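Local coordinates for epimerase domain-containing protein (Bacillus cereus HuA2-4, PDB 6ZLK) that interconverts UDP-glucuronic acid and UDP-galacturonic acid, inverting the sugar at C4 with the help of a bound nicotinamide-adenine dinucleotide, at residues Q18-L21 / A25-V28; A112-K117 / K165-P170; L174-V179 / D219-G224; K195-D200 / S255-I260. All coordinates share one frame; numbering follows the deposited sequence.

Contacts 1, 2 and 3 belong to the sheet-and-helix unit that binds the dinucleotide, with contact 2 at its edge, whereas contact 4 lies across the chain's centre from contact 2. Contact 1 joins neighbouring elements of one beta-alpha-beta unit by aliphatic and tyrosine packing. Contact 3 is the most central and sets a sulfur over an aromatic ring beside both ligands; it touches contact 1 where Ala19 packs on Ile222. Contact 2, at the ends of two helices, is partly buried and brings in a cation, a water and the second subunit. Contact 4 buries a methionine between two helices. Strand 171-180 links contacts 2 and 3, following one helix of contact 2.

Contact 1: Q18-L21 / A25-V28; sequences QALL and AYHV
Val28 CG2 is the point on which the end of the helix closes: it lies 3.9 Å from Leu20 CB and equally far from Leu21 CD2, between consecutive leucines. Its position follows from the first torsion of Val28 (176°), which sends CG1 anti to the backbone N and turns CG2 back beside that N. Leu21 begins by pointing away from the strand, yet its CD2 branch returns to meet the valine at a slant.

Next to this close, wholly aliphatic cluster, the Tyr26 side is more exposed and more polar. A backbone oxygen comes close there: Leu20 O stands at the ring edge, near the ring plane, 3.3 Å from Tyr26 CD2. The side chains stay farther apart, crossing roughly at right angles with Leu20 CD2 4.1 Å from Tyr26 CD2. The phenol oxygen of Tyr26 is hydrogen-bonded to Glu230, while the next residue, His27, points away from the helix on the exposed side.

The pair closes the helix-to-strand turn of the beta-alpha-beta unit 2-6, 11-21, 27-31. Ile3 and Val5 of strand 2-6 floor it, Phe56 of strand 56-59 borders Leu21 and Val28, and helix 218-230 packs against Leu20 and Tyr26.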
loop_
_atom_site.group_PDB
_atom_site.type_symbol
_atom_site.label_atom_id
_atom_site.label_comp_id
_atom_site.label_asym_id
_atom_site.label_seq_id
_atom_site.Cartn_x
_atom_site.Cartn_y
_atom_site.Cartn_z
ATOM N N GLN A 18 2.793 21.157 21.357
ATOM C CA GLN A 18 2.985 21.701 22.713
ATOM C C GLN A 18 4.425 21.419 23.153
ATOM O O GLN A 18 5.117 22.321 23.660
ATOM C CB GLN A 18 1.956 21.068 23.641
ATOM C CG GLN A 18 1.853 21.716 24.993
ATOM C CD GLN A 18 0.429 21.573 25.481
ATOM O OE1 GLN A 18 -0.233 20.576 25.207
ATOM N NE2 GLN A 18 -0.063 22.596 26.158
ATOM N N ALA A 19 4.903 20.200 22.939
ATOM C CA ALA A 19 6.266 19.820 23.350
ATOM C C ALA A 19 7.312 20.599 22.544
ATOM O O ALA A 19 8.299 21.107 23.150
ATOM C CB ALA A 19 6.482 18.338 23.205
ATOM N N LEU A 20 7.179 20.668 21.228
ATOM C CA LEU A 20 8.156 21.411 20.411
ATOM C C LEU A 20 8.238 22.872 20.850
ATOM O O LEU A 20 9.357 23.421 20.886
ATOM C CB LEU A 20 7.826 21.298 18.927
ATOM C CG LEU A 20 7.900 19.893 18.383
ATOM C CD1 LEU A 20 7.245 19.805 17.013
ATOM C CD2 LEU A 20 9.307 19.352 18.341
ATOM N N LEU A 21 7.108 23.485 21.136
ATOM C CA LEU A 21 7.067 24.936 21.420
ATOM C C LEU A 21 7.714 25.227 22.767
ATOM O O LEU A 21 8.116 26.384 22.924
ATOM C CB LEU A 21 5.655 25.480 21.385
ATOM C CG LEU A 21 5.031 25.547 20.006
ATOM C CD1 LEU A 21 3.527 25.769 20.093
ATOM C CD2 LEU A 21 5.690 26.619 19.172
ATOM N N ALA A 25 13.775 27.912 20.492
ATOM C CA ALA A 25 14.382 27.947 19.158
ATOM C C ALA A 25 13.395 27.453 18.087
ATOM O O ALA A 25 13.632 27.711 16.896
ATOM C CB ALA A 25 15.626 27.131 19.137
ATOM N N TYR A 26 12.372 26.713 18.472
ATOM C CA TYR A 26 11.516 26.036 17.479
ATOM C C TYR A 26 10.331 26.918 17.129
ATOM O O TYR A 26 9.662 27.491 18.006
ATOM C CB TYR A 26 11.018 24.679 17.962
ATOM C CG TYR A 26 12.093 23.664 18.173
ATOM C CD1 TYR A 26 13.359 23.836 17.626
ATOM C CD2 TYR A 26 11.848 22.523 18.888
ATOM C CE1 TYR A 26 14.329 22.849 17.775
ATOM C CE2 TYR A 26 12.812 21.540 19.067
ATOM C CZ TYR A 26 14.054 21.703 18.480
ATOM O OH TYR A 26 15.037 20.739 18.633
ATOM N N HIS A 27 10.029 26.945 15.847
ATOM C CA HIS A 27 8.794 27.541 15.314
ATOM C C HIS A 27 7.990 26.403 14.702
ATOM O O HIS A 27 8.575 25.551 14.023
ATOM C CB HIS A 27 9.116 28.596 14.282
ATOM C CG HIS A 27 9.814 29.761 14.865
ATOM N ND1 HIS A 27 9.267 31.008 14.888
ATOM C CD2 HIS A 27 11.024 29.858 15.451
ATOM C CE1 HIS A 27 10.159 31.837 15.448
ATOM N NE2 HIS A 27 11.215 31.160 15.827
ATOM N N VAL A 28 6.689 26.440 14.864
ATOM C CA VAL A 28 5.849 25.304 14.428
ATOM C C VAL A 28 4.695 25.836 13.599
ATOM O O VAL A 28 4.044 26.851 13.995
ATOM C CB VAL A 28 5.305 24.533 15.631
ATOM C CG1 VAL A 28 4.355 23.426 15.207
ATOM C CG2 VAL A 28 6.445 23.972 16.454
#

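Contact 2: A112-K117 / K165-P170; sequences ACKHIK and KNFHIP
The ring of Phe167 is sandwiched: Lys114 lies over one face and Asn166 CB over the other, the latter 3.8 Å above the plane and over the centre. On the lysine side, Lys114 CE sits 3.5 Å from the Phe167 ring centroid and only 4° off the normal, a CH-pi contact aimed almost straight down on the ring. Lys114 NZ follows at 4.2 Å from that centroid, tilted 24° from the normal, and adds a cation-pi interaction. The same ring also meets Trp91 of the second subunit edge-to-face.

Lys114 lays a long stretch of its chain over the phenyl group. Its CG and CD lie near Phe167 CD2, and a bend about the CG-CD bond (chi3 64°) then carries CE inward over the ring centre.

Away from the ring, the side chains that meet are apolar. Ile169 CD1 fits beside the helix end, 4.0 Å from Cys113 CB, and both residues also pack against Phe121 of strand 120-126. A water joins the two backbones, donating to Lys114 O at a short 2.5 Å and to Phe167 O at 3.3 Å.

Both segments are helix ends, of 96-113 and 148-167, and His168 leaves the helical path with positive phi. Across this contact the lysine charge faces the pi cloud of Phe167; the attraction depends on the ammonium staying over the ring and probably adds to the dispersion contact of CE, with water supplying a polar link between the main chains.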
loop_
_atom_site.group_PDB
_atom_site.type_symbol
_atom_site.label_atom_id
_atom_site.label_comp_id
_atom_site.label_asym_id
_atom_site.label_seq_id
_atom_site.Cartn_x
_atom_site.Cartn_y
_atom_site.Cartn_z
ATOM N N ALA A 112 6.188 17.448 -2.953
ATOM C CA ALA A 112 6.454 18.871 -2.672
ATOM C C ALA A 112 7.836 18.993 -2.043
ATOM O O ALA A 112 8.521 19.997 -2.237
ATOM C CB ALA A 112 5.366 19.426 -1.791
ATOM N N CYS A 113 8.291 17.948 -1.353
ATOM C CA CYS A 113 9.585 17.968 -0.639
ATOM C C CYS A 113 10.772 17.729 -1.589
ATOM O O CYS A 113 11.927 17.996 -1.175
ATOM C CB CYS A 113 9.577 16.988 0.520
ATOM S SG CYS A 113 8.526 17.599 1.865
ATOM N N LYS A 114 10.531 17.291 -2.817
ATOM C CA LYS A 114 11.595 17.220 -3.867
ATOM C C LYS A 114 12.206 18.617 -4.097
ATOM O O LYS A 114 13.409 18.675 -4.428
ATOM C CB LYS A 114 11.026 16.733 -5.199
ATOM C CG LYS A 114 10.526 15.303 -5.211
ATOM C CD LYS A 114 9.826 14.869 -6.509
ATOM C CE LYS A 114 10.728 14.877 -7.723
ATOM N NZ LYS A 114 9.936 14.851 -8.978
ATOM N N HIS A 115 11.413 19.689 -3.976
ATOM C CA HIS A 115 11.760 21.084 -4.386
ATOM C C HIS A 115 12.301 21.900 -3.209
ATOM O O HIS A 115 12.347 23.142 -3.341
ATOM C CB HIS A 115 10.535 21.805 -4.990
ATOM C CG HIS A 115 9.926 21.024 -6.097
ATOM N ND1 HIS A 115 8.702 20.393 -5.963
ATOM C CD2 HIS A 115 10.417 20.671 -7.309
ATOM C CE1 HIS A 115 8.442 19.720 -7.061
ATOM N NE2 HIS A 115 9.478 19.875 -7.908
ATOM N N ILE A 116 12.666 21.263 -2.097
ATOM C CA ILE A 116 13.245 21.972 -0.925
ATOM C C ILE A 116 14.380 21.124 -0.373
ATOM O O ILE A 116 14.611 20.045 -0.937
ATOM C CB ILE A 116 12.160 22.285 0.107
ATOM C CG1 ILE A 116 11.583 21.029 0.754
ATOM C CG2 ILE A 116 11.064 23.130 -0.519
ATOM C CD1 ILE A 116 10.759 21.327 1.971
ATOM N N LYS A 117 15.096 21.598 0.639
ATOM C CA LYS A 117 16.199 20.765 1.196
ATOM C C LYS A 117 15.911 20.533 2.675
ATOM O O LYS A 117 16.564 21.137 3.504
ATOM C CB LYS A 117 17.552 21.430 0.945
ATOM C CG LYS A 117 17.957 21.443 -0.524
ATOM C CD LYS A 117 19.381 21.891 -0.786
ATOM C CE LYS A 117 19.938 21.311 -2.071
ATOM N NZ LYS A 117 21.165 22.018 -2.516
ATOM N N LYS A 165 14.715 6.955 -1.947
ATOM C CA LYS A 165 15.690 6.299 -2.854
ATOM C C LYS A 165 15.841 7.074 -4.138
ATOM O O LYS A 165 16.988 7.166 -4.663
ATOM C CB LYS A 165 15.290 4.848 -3.076
ATOM C CG LYS A 165 15.511 3.962 -1.863
ATOM C CD LYS A 165 16.909 3.975 -1.235
ATOM C CE LYS A 165 17.122 2.801 -0.287
ATOM N NZ LYS A 165 18.493 2.776 0.287
ATOM N N ASN A 166 14.772 7.615 -4.671
ATOM C CA ASN A 166 14.823 8.274 -5.995
ATOM C C ASN A 166 15.285 9.726 -5.864
ATOM O O ASN A 166 15.976 10.199 -6.771
ATOM C CB ASN A 166 13.509 8.179 -6.749
ATOM C CG ASN A 166 13.320 6.767 -7.267
ATOM O OD1 ASN A 166 13.971 6.382 -8.264
ATOM N ND2 ASN A 166 12.504 5.974 -6.580
ATOM N N PHE A 167 14.848 10.434 -4.823
ATOM C CA PHE A 167 15.018 11.913 -4.757
ATOM C C PHE A 167 15.741 12.355 -3.485
ATOM O O PHE A 167 15.866 13.584 -3.319
ATOM C CB PHE A 167 13.678 12.608 -4.874
ATOM C CG PHE A 167 12.971 12.204 -6.140
ATOM C CD1 PHE A 167 13.573 12.452 -7.368
ATOM C CD2 PHE A 167 11.756 11.559 -6.114
ATOM C CE1 PHE A 167 12.944 12.072 -8.548
ATOM C CE2 PHE A 167 11.133 11.195 -7.294
ATOM C CZ PHE A 167 11.722 11.454 -8.500
ATOM N N HIS A 168 16.212 11.424 -2.659
ATOM C CA HIS A 168 17.053 11.694 -1.464
ATOM C C HIS A 168 16.254 12.480 -0.427
ATOM O O HIS A 168 16.885 13.103 0.420
ATOM C CB HIS A 168 18.349 12.429 -1.856
ATOM C CG HIS A 168 19.045 11.732 -2.974
ATOM N ND1 HIS A 168 19.431 10.405 -2.872
ATOM C CD2 HIS A 168 19.348 12.129 -4.226
ATOM C CE1 HIS A 168 19.989 10.020 -4.011
ATOM N NE2 HIS A 168 19.948 11.063 -4.859
ATOM N N ILE A 169 14.918 12.449 -0.476
ATOM C CA ILE A 169 14.127 13.019 0.644
ATOM C C ILE A 169 14.534 12.314 1.928
ATOM O O ILE A 169 14.513 11.080 2.002
ATOM C CB ILE A 169 12.635 12.890 0.359
ATOM C CG1 ILE A 169 12.322 13.550 -0.992
ATOM C CG2 ILE A 169 11.848 13.490 1.508
ATOM C CD1 ILE A 169 10.893 13.658 -1.365
ATOM N N PRO A 170 14.894 13.076 3.005
ATOM C CA PRO A 170 15.487 12.516 4.208
ATOM C C PRO A 170 14.412 11.975 5.176
ATOM O O PRO A 170 14.200 12.497 6.285
ATOM C CB PRO A 170 16.264 13.696 4.791
ATOM C CG PRO A 170 15.368 14.850 4.446
ATOM C CD PRO A 170 14.959 14.545 3.015
HETATM O O HOH W 1 14.750 16.598 -4.065
#

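Contact 3: L174-V179 / D219-G224; sequences LRYFTV and DDCIRG. With UGA (uridine-5'-diphosphate-glucuronic acid), chain F.
Cys221 places its sulfur over one face of the Tyr176 ring, a cysteine sulfur-aromatic contact inside the Rossmann-type core of this epimerase. Cys221 SG lies 3.6 Å from the Tyr176 ring centroid, 16° off the normal, and is shifted toward the hydroxyl end, where Tyr176 CZ is its nearest atom at 3.5 Å. With SG anti to the backbone N (chi1 170°), the sulfur extends from helix 218-230 toward strand 171-180.

Val179 completes the grip from a different direction. Its CG1 approaches Cys221 CB at 4.1 Å and its CG2 comes beside the sulfur, so the sulfur has the ring on one side and the valine at roughly a right angle to it. The phenol oxygen of Tyr176 is held by Thr225 one turn farther along the same helix, whose hydroxyl is also hydrogen-bonded to Cys221 O; the ring and the helix are thereby tied at a second point. Ile12 of helix 11-21 packs on both Tyr176 and Val179.

Within the helix, Arg223 and Asp220 form a salt bridge in which the acid oxygen lies close to the guanidinium plane, although the nitrogen approaches well above the carboxylate plane; the buried acid is also held by the backbone amides of Thr296 and Val297.

The strand end bearing this packed cluster is also part of the active site. Val179 N donates to the nicotinamide-adenine dinucleotide, and the residues between it and Tyr176 line the sugar pocket. There Thr178 N points at the glucuronate carboxylate, giving a hydrogen bond to O'Q of 2.6 Å with an N-H...O angle of 160°.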
loop_
_atom_site.group_PDB
_atom_site.type_symbol
_atom_site.label_atom_id
_atom_site.label_comp_id
_atom_site.label_asym_id
_atom_site.label_seq_id
_atom_site.Cartn_x
_atom_site.Cartn_y
_atom_site.Cartn_z
ATOM N N LEU A 174 8.568 6.402 12.023
ATOM C CA LEU A 174 8.302 5.982 13.407
ATOM C C LEU A 174 7.025 5.144 13.389
ATOM O O LEU A 174 6.004 5.621 12.939
ATOM C CB LEU A 174 8.180 7.173 14.368
ATOM C CG LEU A 174 9.300 8.189 14.327
ATOM C CD1 LEU A 174 9.031 9.319 15.348
ATOM C CD2 LEU A 174 10.623 7.487 14.617
ATOM N N ARG A 175 7.098 3.918 13.861
ATOM C CA ARG A 175 5.902 3.069 14.058
ATOM C C ARG A 175 5.479 3.132 15.512
ATOM O O ARG A 175 6.092 2.481 16.396
ATOM C CB ARG A 175 6.183 1.610 13.673
ATOM C CG ARG A 175 6.388 1.445 12.187
ATOM C CD ARG A 175 6.823 0.027 11.884
ATOM N NE ARG A 175 6.868 -0.151 10.442
ATOM C CZ ARG A 175 7.425 -1.197 9.830
ATOM N NH1 ARG A 175 7.990 -2.159 10.515
ATOM N NH2 ARG A 175 7.442 -1.281 8.519
ATOM N N TYR A 176 4.439 3.892 15.778
ATOM C CA TYR A 176 3.828 3.912 17.130
ATOM C C TYR A 176 3.012 2.655 17.423
ATOM O O TYR A 176 2.327 2.120 16.571
ATOM C CB TYR A 176 2.870 5.099 17.183
ATOM C CG TYR A 176 3.445 6.494 17.124
ATOM C CD1 TYR A 176 4.796 6.808 17.242
ATOM C CD2 TYR A 176 2.579 7.547 16.878
ATOM C CE1 TYR A 176 5.248 8.108 17.209
ATOM C CE2 TYR A 176 3.029 8.851 16.784
ATOM C CZ TYR A 176 4.357 9.151 16.999
ATOM O OH TYR A 176 4.776 10.462 16.943
ATOM N N PHE A 177 3.043 2.245 18.683
ATOM C CA PHE A 177 2.187 1.192 19.270
ATOM C C PHE A 177 1.202 1.808 20.268
ATOM O O PHE A 177 1.565 2.452 21.304
ATOM C CB PHE A 177 3.055 0.158 19.964
ATOM C CG PHE A 177 3.894 -0.696 19.042
ATOM C CD1 PHE A 177 4.847 -0.166 18.188
ATOM C CD2 PHE A 177 3.655 -2.055 19.013
ATOM C CE1 PHE A 177 5.532 -0.999 17.322
ATOM C CE2 PHE A 177 4.366 -2.901 18.166
ATOM C CZ PHE A 177 5.293 -2.361 17.301
ATOM N N THR A 178 -0.053 1.591 19.978
ATOM C CA THR A 178 -1.263 1.968 20.740
ATOM C C THR A 178 -0.949 3.059 21.760
ATOM O O THR A 178 -0.769 2.773 22.940
ATOM C CB THR A 178 -1.952 0.742 21.346
ATOM O OG1 THR A 178 -2.060 -0.245 20.302
ATOM C CG2 THR A 178 -3.322 1.161 21.846
ATOM N N VAL A 179 -1.144 4.295 21.333
ATOM C CA VAL A 179 -0.806 5.420 22.234
ATOM C C VAL A 179 -2.021 5.736 23.108
ATOM O O VAL A 179 -3.158 5.725 22.628
ATOM C CB VAL A 179 -0.339 6.623 21.399
ATOM C CG1 VAL A 179 0.034 7.801 22.268
ATOM C CG2 VAL A 179 0.809 6.198 20.489
ATOM N N ASP A 219 3.268 10.812 26.725
ATOM C CA ASP A 219 4.549 11.519 27.005
ATOM C C ASP A 219 5.752 10.676 26.559
ATOM O O ASP A 219 6.754 11.339 26.095
ATOM C CB ASP A 219 4.709 11.915 28.457
ATOM C CG ASP A 219 3.700 12.926 28.938
ATOM O OD1 ASP A 219 2.983 13.505 28.104
ATOM O OD2 ASP A 219 3.659 13.124 30.178
ATOM N N ASP A 220 5.669 9.362 26.609
ATOM C CA ASP A 220 6.757 8.498 26.096
ATOM C C ASP A 220 6.847 8.663 24.583
ATOM O O ASP A 220 7.939 8.856 24.038
ATOM C CB ASP A 220 6.592 7.078 26.602
ATOM C CG ASP A 220 6.999 6.881 28.063
ATOM O OD1 ASP A 220 8.022 7.542 28.465
ATOM O OD2 ASP A 220 6.370 6.040 28.763
ATOM N N CYS A 221 5.699 8.468 23.930
ATOM C CA CYS A 221 5.558 8.638 22.480
ATOM C C CYS A 221 6.208 9.971 22.055
ATOM O O CYS A 221 7.008 10.033 21.113
ATOM C CB CYS A 221 4.077 8.599 22.135
ATOM S SG CYS A 221 3.766 9.087 20.418
ATOM N N ILE A 222 5.844 11.069 22.696
ATOM C CA ILE A 222 6.312 12.409 22.289
ATOM C C ILE A 222 7.830 12.545 22.573
ATOM O O ILE A 222 8.523 13.073 21.691
ATOM C CB ILE A 222 5.483 13.498 22.983
ATOM C CG1 ILE A 222 4.033 13.432 22.515
ATOM C CG2 ILE A 222 6.104 14.887 22.826
ATOM C CD1 ILE A 222 3.813 13.563 21.040
ATOM N N ARG A 223 8.345 11.995 23.673
ATOM C CA ARG A 223 9.814 12.036 23.926
ATOM C C ARG A 223 10.554 11.272 22.827
ATOM O O ARG A 223 11.562 11.803 22.305
ATOM C CB ARG A 223 10.181 11.435 25.290
ATOM C CG ARG A 223 9.966 12.431 26.402
ATOM C CD ARG A 223 10.454 11.894 27.740
ATOM N NE ARG A 223 9.566 10.899 28.324
ATOM C CZ ARG A 223 8.577 11.176 29.177
ATOM N NH1 ARG A 223 8.320 12.436 29.537
ATOM N NH2 ARG A 223 7.824 10.200 29.654
ATOM N N GLY A 224 10.035 10.114 22.388
ATOM C CA GLY A 224 10.681 9.413 21.266
ATOM C C GLY A 224 10.611 10.211 19.984
ATOM O O GLY A 224 11.571 10.266 19.159
HETATM C "C1'" UGA F . -4.543 2.138 18.042
HETATM C "C2'" UGA F . -4.987 3.354 17.243
HETATM O "O2'" UGA F . -6.409 3.369 17.237
HETATM C "C3'" UGA F . -4.484 3.332 15.819
HETATM O "O3'" UGA F . -4.741 4.621 15.257
HETATM C "C4'" UGA F . -3.001 3.007 15.739
HETATM O "O4'" UGA F . -2.645 2.829 14.363
HETATM C "C5'" UGA F . -2.699 1.728 16.538
HETATM O "O5'" UGA F . -3.159 1.889 17.883
HETATM C "C6'" UGA F . -1.226 1.291 16.608
HETATM O "O'P" UGA F . -0.505 1.417 15.645
HETATM O "O'Q" UGA F . -0.814 0.769 17.609
HETATM P PB UGA F . -5.619 -0.186 18.625
HETATM O O1B UGA F . -4.418 -0.907 19.069
HETATM O O2B UGA F . -6.746 -0.892 17.959
HETATM O O3B UGA F . -5.357 1.055 17.643
HETATM O O3A UGA F . -6.139 0.623 19.899
HETATM P PA UGA F . -7.482 0.715 20.757
HETATM O O1A UGA F . -8.527 1.285 19.902
HETATM O O2A UGA F . -7.118 1.369 22.025
HETATM O O5D UGA F . -7.832 -0.837 21.017
HETATM C C5D UGA F . -7.012 -1.700 21.780
HETATM C C4D UGA F . -7.779 -2.963 22.035
HETATM O O4D UGA F . -9.016 -2.672 22.730
HETATM C C3D UGA F . -8.176 -3.739 20.775
HETATM O O3D UGA F . -7.741 -5.078 21.026
HETATM C C2D UGA F . -9.700 -3.616 20.701
HETATM O O2D UGA F . -10.291 -4.865 20.382
HETATM C C1D UGA F . -10.098 -3.368 22.150
HETATM N N1 UGA F . -11.309 -2.554 22.326
HETATM C C6 UGA F . -11.431 -1.317 21.755
HETATM C C2 UGA F . -12.251 -3.048 23.219
HETATM O O2 UGA F . -12.180 -4.157 23.735
HETATM N N3 UGA F . -13.279 -2.198 23.473
HETATM C C4 UGA F . -13.473 -0.946 22.938
HETATM O O4 UGA F . -14.489 -0.332 23.254
HETATM C C5 UGA F . -12.468 -0.511 22.004
#

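Contact 4: K195-D200 / S255-I260; sequences KQMLED and SMLEKI
Met197 crosses from helix 189-198 to helix 250-261 and carries most of this contact. Its CB already points at the opposing helix, and with CG anti to the backbone N (chi1 -174°) and the next bond extended as well, CB and CG serve as a straight stem that delivers the thioether without touching the partner segment closely themselves.

The sulfur is the first atom to arrive. Met197 SD lies 3.9 Å from Leu257 CB and 3.8 Å from Leu257 O, and it also comes within 4.1 Å of Glu258 N, so it rests against backbone as much as side chain. A turn at the last torsion (chi3 -58°) then folds the methyl group over, and Met197 CE makes the closest approach of the contact, 3.7 Å from Leu257 CB. The same methyl group brushes the next residue of the partner helix, with Met197 CE 4.3 Å from Glu258 CG.

Beyond CG the glutamate has other business: its carboxylate accepts from Ala265 N. Leu203 of strand 203-206 and the loop residues Lys263 and Ala265 add their own contacts to the methionine, whose surroundings are therefore more than the one helix.

Just past the methionine, helix 189-198 stops in a Schellman motif, with Asp200 at positive phi and bonded back to Met197 O; Asp200 also forms a salt bridge with Lys263. The arrangement is a helix-helix contact made chiefly by one long, unbranched side chain, in the part of the fold that, as in other extended short-chain dehydrogenase/reductases, forms the smaller nucleotide-sugar-binding lobe.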
loop_
_atom_site.group_PDB
_atom_site.type_symbol
_atom_site.label_atom_id
_atom_site.label_comp_id
_atom_site.label_asym_id
_atom_site.label_seq_id
_atom_site.Cartn_x
_atom_site.Cartn_y
_atom_site.Cartn_z
ATOM N N LYS A 195 -14.868 6.161 30.070
ATOM C CA LYS A 195 -16.123 6.916 29.915
ATOM C C LYS A 195 -17.247 5.980 30.374
ATOM O O LYS A 195 -18.105 6.423 31.192
ATOM C CB LYS A 195 -16.336 7.401 28.477
ATOM C CG LYS A 195 -17.587 8.244 28.261
ATOM C CD LYS A 195 -17.774 8.647 26.827
ATOM C CE LYS A 195 -18.832 9.705 26.657
ATOM N NZ LYS A 195 -20.144 9.145 26.997
ATOM N N GLN A 196 -17.278 4.731 29.883
ATOM C CA GLN A 196 -18.322 3.762 30.285
ATOM C C GLN A 196 -18.221 3.554 31.791
ATOM O O GLN A 196 -19.293 3.519 32.430
ATOM C CB GLN A 196 -18.179 2.464 29.480
ATOM C CG GLN A 196 -18.491 2.642 28.015
ATOM C CD GLN A 196 -17.853 1.570 27.149
ATOM O OE1 GLN A 196 -17.116 0.707 27.648
ATOM N NE2 GLN A 196 -18.100 1.663 25.856
ATOM N N MET A 197 -17.025 3.350 32.351
ATOM C CA MET A 197 -16.875 3.086 33.800
ATOM C C MET A 197 -17.404 4.275 34.596
ATOM O O MET A 197 -18.156 4.022 35.586
ATOM C CB MET A 197 -15.416 2.835 34.148
ATOM C CG MET A 197 -15.207 2.410 35.576
ATOM S SD MET A 197 -13.538 1.773 35.842
ATOM C CE MET A 197 -13.440 0.415 34.676
ATOM N N LEU A 198 -17.144 5.509 34.158
ATOM C CA LEU A 198 -17.554 6.719 34.918
ATOM C C LEU A 198 -19.070 6.861 34.881
ATOM O O LEU A 198 -19.650 7.386 35.870
ATOM C CB LEU A 198 -16.886 7.954 34.315
ATOM C CG LEU A 198 -15.439 8.116 34.718
ATOM C CD1 LEU A 198 -14.764 9.106 33.788
ATOM C CD2 LEU A 198 -15.334 8.536 36.165
ATOM N N GLU A 199 -19.687 6.394 33.819
ATOM C CA GLU A 199 -21.142 6.512 33.556
ATOM C C GLU A 199 -21.894 5.302 34.124
ATOM O O GLU A 199 -23.127 5.248 33.954
ATOM C CB GLU A 199 -21.352 6.715 32.060
ATOM C CG GLU A 199 -20.921 8.090 31.606
ATOM C CD GLU A 199 -20.981 8.307 30.102
ATOM O OE1 GLU A 199 -21.339 7.344 29.379
ATOM O OE2 GLU A 199 -20.653 9.432 29.655
ATOM N N ASP A 200 -21.198 4.334 34.725
ATOM C CA ASP A 200 -21.845 3.115 35.274
ATOM C C ASP A 200 -22.541 2.388 34.126
ATOM O O ASP A 200 -23.623 1.873 34.340
ATOM C CB ASP A 200 -22.818 3.515 36.396
ATOM C CG ASP A 200 -22.161 4.455 37.384
ATOM O OD1 ASP A 200 -21.040 4.100 37.854
ATOM O OD2 ASP A 200 -22.756 5.552 37.676
ATOM N N SER A 255 -8.971 -4.051 35.242
ATOM C CA SER A 255 -8.680 -4.247 36.688
ATOM C C SER A 255 -7.949 -3.042 37.253
ATOM O O SER A 255 -8.276 -2.617 38.353
ATOM C CB SER A 255 -7.928 -5.485 36.956
ATOM O OG SER A 255 -8.757 -6.566 36.608
ATOM N N MET A 256 -6.997 -2.514 36.515
ATOM C CA MET A 256 -6.229 -1.354 36.989
ATOM C C MET A 256 -7.181 -0.173 37.093
ATOM O O MET A 256 -7.044 0.580 38.078
ATOM C CB MET A 256 -5.129 -1.034 35.980
ATOM C CG MET A 256 -4.123 -2.160 35.925
ATOM S SD MET A 256 -2.804 -1.758 34.779
ATOM C CE MET A 256 -1.898 -0.755 35.948
ATOM N N LEU A 257 -8.132 -0.033 36.175
ATOM C CA LEU A 257 -9.068 1.111 36.190
ATOM C C LEU A 257 -10.033 0.937 37.367
ATOM O O LEU A 257 -10.425 1.961 37.946
ATOM C CB LEU A 257 -9.811 1.226 34.856
ATOM C CG LEU A 257 -8.987 1.808 33.701
ATOM C CD1 LEU A 257 -9.770 1.627 32.412
ATOM C CD2 LEU A 257 -8.648 3.252 33.941
ATOM N N GLU A 258 -10.466 -0.282 37.636
ATOM C CA GLU A 258 -11.321 -0.551 38.827
ATOM C C GLU A 258 -10.576 -0.123 40.086
ATOM O O GLU A 258 -11.248 0.493 40.974
ATOM C CB GLU A 258 -11.699 -2.030 38.879
ATOM C CG GLU A 258 -12.728 -2.371 37.817
ATOM C CD GLU A 258 -13.110 -3.834 37.766
ATOM O OE1 GLU A 258 -12.237 -4.696 38.028
ATOM O OE2 GLU A 258 -14.295 -4.099 37.447
ATOM N N LYS A 259 -9.286 -0.417 40.192
ATOM C CA LYS A 259 -8.529 -0.036 41.416
ATOM C C LYS A 259 -8.448 1.499 41.487
ATOM O O LYS A 259 -8.655 2.057 42.593
ATOM C CB LYS A 259 -7.188 -0.756 41.529
ATOM C CG LYS A 259 -6.142 -0.397 40.488
ATOM C CD LYS A 259 -4.744 -1.028 40.675
ATOM C CE LYS A 259 -3.735 -0.606 39.607
ATOM N NZ LYS A 259 -4.080 0.706 38.988
ATOM N N ILE A 260 -8.267 2.187 40.356
ATOM C CA ILE A 260 -8.168 3.676 40.309
ATOM C C ILE A 260 -9.499 4.326 40.641
ATOM O O ILE A 260 -9.509 5.280 41.460
ATOM C CB ILE A 260 -7.653 4.137 38.933
ATOM C CG1 ILE A 260 -6.196 3.752 38.752
ATOM C CG2 ILE A 260 -7.877 5.634 38.755
ATOM C CD1 ILE A 260 -5.675 3.820 37.299
#